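Local coordinates for protein beta-L-arabinobiosidase (Bacteroides thetaiotaomicron, PDB 5MQR) that probably hydrolyses glycosidic bonds of plant pectin in a gut bacterium, as a beta-L-arabinobiosidase with a possible sialidase activity, at residues 866-874 / 882-892. Numbering follows the deposited sequence.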
loop_
_atom_site.group_PDB
_atom_site.type_symbol
_atom_site.label_atom_id
_atom_site.label_comp_id
_atom_site.label_asym_id
_atom_site.label_seq_id
_atom_site.Cartn_x
_atom_site.Cartn_y
_atom_site.Cartn_z
ATOM N N ASN A 866 -31.357 -33.859 18.207
ATOM C CA ASN A 866 -31.831 -35.219 17.882
ATOM C C ASN A 866 -30.611 -36.111 17.985
ATOM O O ASN A 866 -29.672 -35.936 17.219
ATOM C CB ASN A 866 -32.423 -35.226 16.462
ATOM C CG ASN A 866 -32.899 -36.586 16.013
ATOM O OD1 ASN A 866 -32.212 -37.589 16.189
ATOM N ND2 ASN A 866 -34.065 -36.620 15.389
ATOM N N THR A 867 -30.611 -37.041 18.939
ATOM C CA THR A 867 -29.432 -37.878 19.214
ATOM C C THR A 867 -29.249 -39.034 18.217
ATOM O O THR A 867 -28.142 -39.546 18.096
ATOM C CB THR A 867 -29.444 -38.452 20.656
ATOM O OG1 THR A 867 -30.713 -39.041 20.909
ATOM C CG2 THR A 867 -29.186 -37.356 21.699
ATOM N N ARG A 868 -30.313 -39.453 17.525
ATOM C CA ARG A 868 -30.190 -40.467 16.458
ATOM C C ARG A 868 -29.443 -39.862 15.260
ATOM O O ARG A 868 -28.464 -40.433 14.787
ATOM C CB ARG A 868 -31.561 -41.062 16.043
ATOM C CG ARG A 868 -32.092 -42.096 17.057
ATOM C CD ARG A 868 -33.576 -42.534 16.946
ATOM N NE ARG A 868 -34.559 -41.531 16.465
ATOM C CZ ARG A 868 -34.908 -40.378 17.075
ATOM N NH1 ARG A 868 -34.332 -39.977 18.215
ATOM N NH2 ARG A 868 -35.837 -39.588 16.524
ATOM N N HIS A 869 -29.885 -38.686 14.824
ATOM C CA HIS A 869 -29.269 -37.975 13.692
ATOM C C HIS A 869 -28.009 -37.165 14.007
ATOM O O HIS A 869 -27.228 -36.864 13.100
ATOM C CB HIS A 869 -30.293 -37.027 13.047
ATOM C CG HIS A 869 -31.344 -37.725 12.256
ATOM N ND1 HIS A 869 -32.410 -37.059 11.692
ATOM C CD2 HIS A 869 -31.496 -39.030 11.929
ATOM C CE1 HIS A 869 -33.162 -37.920 11.033
ATOM N NE2 HIS A 869 -32.637 -39.125 11.176
ATOM N N GLN A 870 -27.830 -36.776 15.268
ATOM C CA GLN A 870 -26.775 -35.834 15.651
ATOM C C GLN A 870 -26.920 -34.532 14.861
ATOM O O GLN A 870 -26.125 -34.197 13.991
ATOM C CB GLN A 870 -25.386 -36.474 15.519
ATOM C CG GLN A 870 -25.255 -37.766 16.306
ATOM C CD GLN A 870 -23.875 -38.357 16.197
ATOM O OE1 GLN A 870 -22.896 -37.812 16.713
ATOM N NE2 GLN A 870 -23.784 -39.480 15.520
ATOM N N PHE A 871 -27.981 -33.814 15.188
ATOM C CA PHE A 871 -28.398 -32.642 14.439
ATOM C C PHE A 871 -29.568 -31.963 15.169
ATOM O O PHE A 871 -30.443 -32.647 15.735
ATOM C CB PHE A 871 -28.843 -33.054 13.026
ATOM C CG PHE A 871 -28.682 -31.980 12.016
ATOM C CD1 PHE A 871 -27.439 -31.738 11.436
ATOM C CD2 PHE A 871 -29.751 -31.181 11.667
ATOM C CE1 PHE A 871 -27.276 -30.717 10.510
ATOM C CE2 PHE A 871 -29.595 -30.162 10.739
ATOM C CZ PHE A 871 -28.356 -29.931 10.160
ATOM N N PHE A 872 -29.565 -30.632 15.182
ATOM C CA PHE A 872 -30.652 -29.867 15.774
ATOM C C PHE A 872 -31.818 -29.873 14.826
ATOM O O PHE A 872 -31.667 -29.535 13.661
ATOM C CB PHE A 872 -30.254 -28.418 16.046
ATOM C CG PHE A 872 -29.301 -28.262 17.185
ATOM C CD1 PHE A 872 -29.741 -28.412 18.484
ATOM C CD2 PHE A 872 -27.959 -27.948 16.957
ATOM C CE1 PHE A 872 -28.863 -28.267 19.540
ATOM C CE2 PHE A 872 -27.078 -27.784 18.018
ATOM C CZ PHE A 872 -27.535 -27.947 19.313
ATOM N N GLU A 873 -32.980 -30.254 15.336
ATOM C CA GLU A 873 -34.161 -30.448 14.511
ATOM C C GLU A 873 -35.429 -29.999 15.239
ATOM O O GLU A 873 -35.467 -29.905 16.470
ATOM C CB GLU A 873 -34.285 -31.921 14.110
ATOM C CG GLU A 873 -33.120 -32.438 13.270
ATOM C CD GLU A 873 -33.264 -33.901 12.859
ATOM O OE1 GLU A 873 -34.321 -34.505 13.118
ATOM O OE2 GLU A 873 -32.302 -34.448 12.254
ATOM N N THR A 874 -36.449 -29.724 14.434
ATOM C CA THR A 874 -37.768 -29.342 14.894
ATOM C C THR A 874 -38.346 -30.448 15.756
ATOM O O THR A 874 -38.159 -31.627 15.466
ATOM C CB THR A 874 -38.710 -29.133 13.705
ATOM O OG1 THR A 874 -38.235 -28.041 12.910
ATOM C CG2 THR A 874 -40.128 -28.835 14.167
ATOM N N ASN A 882 -37.391 -35.627 12.646
ATOM C CA ASN A 882 -36.501 -36.582 11.989
ATOM C C ASN A 882 -36.202 -36.178 10.558
ATOM O O ASN A 882 -36.362 -36.980 9.634
ATOM C CB ASN A 882 -37.082 -37.996 12.027
ATOM C CG ASN A 882 -37.083 -38.579 13.415
ATOM O OD1 ASN A 882 -36.131 -38.410 14.184
ATOM N ND2 ASN A 882 -38.143 -39.290 13.742
ATOM N N VAL A 883 -35.817 -34.905 10.400
ATOM C CA VAL A 883 -35.322 -34.360 9.153
ATOM C C VAL A 883 -34.254 -33.311 9.459
ATOM O O VAL A 883 -34.466 -32.398 10.268
ATOM C CB VAL A 883 -36.466 -33.783 8.279
ATOM C CG1 VAL A 883 -37.263 -32.697 8.990
ATOM C CG2 VAL A 883 -35.918 -33.287 6.940
ATOM N N ARG A 884 -33.090 -33.474 8.845
ATOM C CA ARG A 884 -32.035 -32.488 8.941
ATOM C C ARG A 884 -32.353 -31.365 7.953
ATOM O O ARG A 884 -32.469 -31.611 6.731
ATOM C CB ARG A 884 -30.676 -33.091 8.617
ATOM C CG ARG A 884 -30.236 -34.242 9.507
ATOM C CD ARG A 884 -28.806 -34.607 9.157
ATOM N NE ARG A 884 -28.275 -35.730 9.926
ATOM C CZ ARG A 884 -28.572 -37.016 9.731
ATOM N NH1 ARG A 884 -29.435 -37.396 8.788
ATOM N NH2 ARG A 884 -28.004 -37.933 10.504
ATOM N N GLU A 885 -32.504 -30.155 8.482
ATOM C CA GLU A 885 -32.806 -28.968 7.665
ATOM C C GLU A 885 -31.749 -27.900 7.893
ATOM O O GLU A 885 -31.010 -27.950 8.862
ATOM C CB GLU A 885 -34.202 -28.420 7.999
ATOM C CG GLU A 885 -35.341 -29.378 7.668
ATOM C CD GLU A 885 -36.689 -28.924 8.209
ATOM O OE1 GLU A 885 -36.814 -28.647 9.428
ATOM O OE2 GLU A 885 -37.637 -28.843 7.402
ATOM N N ALA A 886 -31.711 -26.911 7.012
ATOM C CA ALA A 886 -30.772 -25.798 7.169
ATOM C C ALA A 886 -31.019 -25.054 8.480
ATOM O O ALA A 886 -30.063 -24.504 9.062
ATOM C CB ALA A 886 -30.871 -24.829 5.994
ATOM N N ILE A 887 -32.287 -25.049 8.937
ATOM C CA ILE A 887 -32.630 -24.381 10.187
ATOM C C ILE A 887 -31.885 -24.970 11.381
ATOM O O ILE A 887 -31.716 -24.295 12.366
ATOM C CB ILE A 887 -34.149 -24.314 10.491
ATOM C CG1 ILE A 887 -34.780 -25.707 10.622
ATOM C CG2 ILE A 887 -34.850 -23.473 9.438
ATOM C CD1 ILE A 887 -36.175 -25.691 11.251
ATOM N N GLY A 888 -31.429 -26.214 11.279
ATOM C CA GLY A 888 -30.617 -26.834 12.331
ATOM C C GLY A 888 -29.242 -26.215 12.568
ATOM O O GLY A 888 -28.587 -26.541 13.571
ATOM N N TYR A 889 -28.783 -25.367 11.639
ATOM C CA TYR A 889 -27.552 -24.626 11.831
ATOM C C TYR A 889 -27.753 -23.278 12.512
ATOM O O TYR A 889 -26.786 -22.716 12.988
ATOM C CB TYR A 889 -26.798 -24.451 10.513
ATOM C CG TYR A 889 -26.245 -25.749 9.943
ATOM C CD1 TYR A 889 -25.366 -26.559 10.676
ATOM C CD2 TYR A 889 -26.592 -26.159 8.657
ATOM C CE1 TYR A 889 -24.881 -27.750 10.134
ATOM C CE2 TYR A 889 -26.110 -27.336 8.114
ATOM C CZ TYR A 889 -25.272 -28.132 8.846
ATOM O OH TYR A 889 -24.826 -29.286 8.251
ATOM N N ILE A 890 -28.995 -22.808 12.642
ATOM C CA ILE A 890 -29.293 -21.487 13.226
ATOM C C ILE A 890 -28.805 -21.335 14.675
ATOM O O ILE A 890 -28.367 -20.265 15.032
ATOM C CB ILE A 890 -30.781 -21.118 13.081
ATOM C CG1 ILE A 890 -31.139 -20.966 11.594
ATOM C CG2 ILE A 890 -31.123 -19.784 13.736
ATOM C CD1 ILE A 890 -32.632 -20.798 11.349
ATOM N N PRO A 891 -28.800 -22.403 15.496
ATOM C CA PRO A 891 -28.187 -22.198 16.811
ATOM C C PRO A 891 -26.793 -21.530 16.776
ATOM O O PRO A 891 -26.513 -20.671 17.628
ATOM C CB PRO A 891 -28.108 -23.612 17.381
ATOM C CG PRO A 891 -29.270 -24.312 16.743
ATOM C CD PRO A 891 -29.249 -23.790 15.329
ATOM N N TRP A 892 -25.950 -21.905 15.808
ATOM C CA TRP A 892 -24.619 -21.297 15.658
ATOM C C TRP A 892 -24.609 -19.855 15.117
ATOM O O TRP A 892 -23.633 -19.144 15.296
ATOM C CB TRP A 892 -23.715 -22.152 14.775
ATOM C CG TRP A 892 -23.266 -23.357 15.467
ATOM C CD1 TRP A 892 -22.257 -23.448 16.373
ATOM C CD2 TRP A 892 -23.819 -24.658 15.349
ATOM N NE1 TRP A 892 -22.130 -24.722 16.805
ATOM C CE2 TRP A 892 -23.067 -25.499 16.188
ATOM C CE3 TRP A 892 -24.848 -25.208 14.578
ATOM C CZ2 TRP A 892 -23.324 -26.860 16.312
ATOM C CZ3 TRP A 892 -25.121 -26.574 14.704
ATOM C CH2 TRP A 892 -24.359 -27.380 15.572
HETATM O O HOH W 1 -25.886 -34.983 11.339
HETATM O O HOH W 2 -33.094 -29.386 11.175
HETATM O O HOH W 3 -27.721 -29.078 13.620
HETATM O O HOH W 4 -35.606 -30.037 11.469
#
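Phe871 touches Arg884 with a face and Tyr889 with an edge: Arg884 CB stands over the ring in a CH-pi contact, 3.9 Å from the Phe871 centroid, while the ring's edge meets the Tyr889 face at 78°, a T-shaped pair. Packing is close at Gly888, whose CA lies 3.2 Å from Phe872 O; a side chain there would collide with this carbonyl and with Phe871 CE2. Beyond it, Pro891 CG covers a face of Phe872, and the Phe872 edge turns to Trp892. The polar end is more open. There the guanidinium of Arg884, carried by a chain extended from CG to NE, stacks on His869 at 21° between planes, and its NH2 donates to His869 O (2.9 Å) in the carbonyl plane. Within its own segment, His869 ND1 holds Glu873 OE2 at 2.7 Å by the syn lone pair, which fixes the imidazole's rotation. A leucine replacing Arg884 would probably leave His869 O without this donor, one imidazole face without its stacked partner, and Glu926 without its salt bridge. Asn866 ND2 donates a hydrogen bond to OD1 of the partly exposed Asn882 (3.0 Å). In the MGH1-like glycoside hydrolase domain, hairpin 865-872 thus packs against 3-10 segment 886-889 and the following helix start, which helices 820-839 and 948-964 touch.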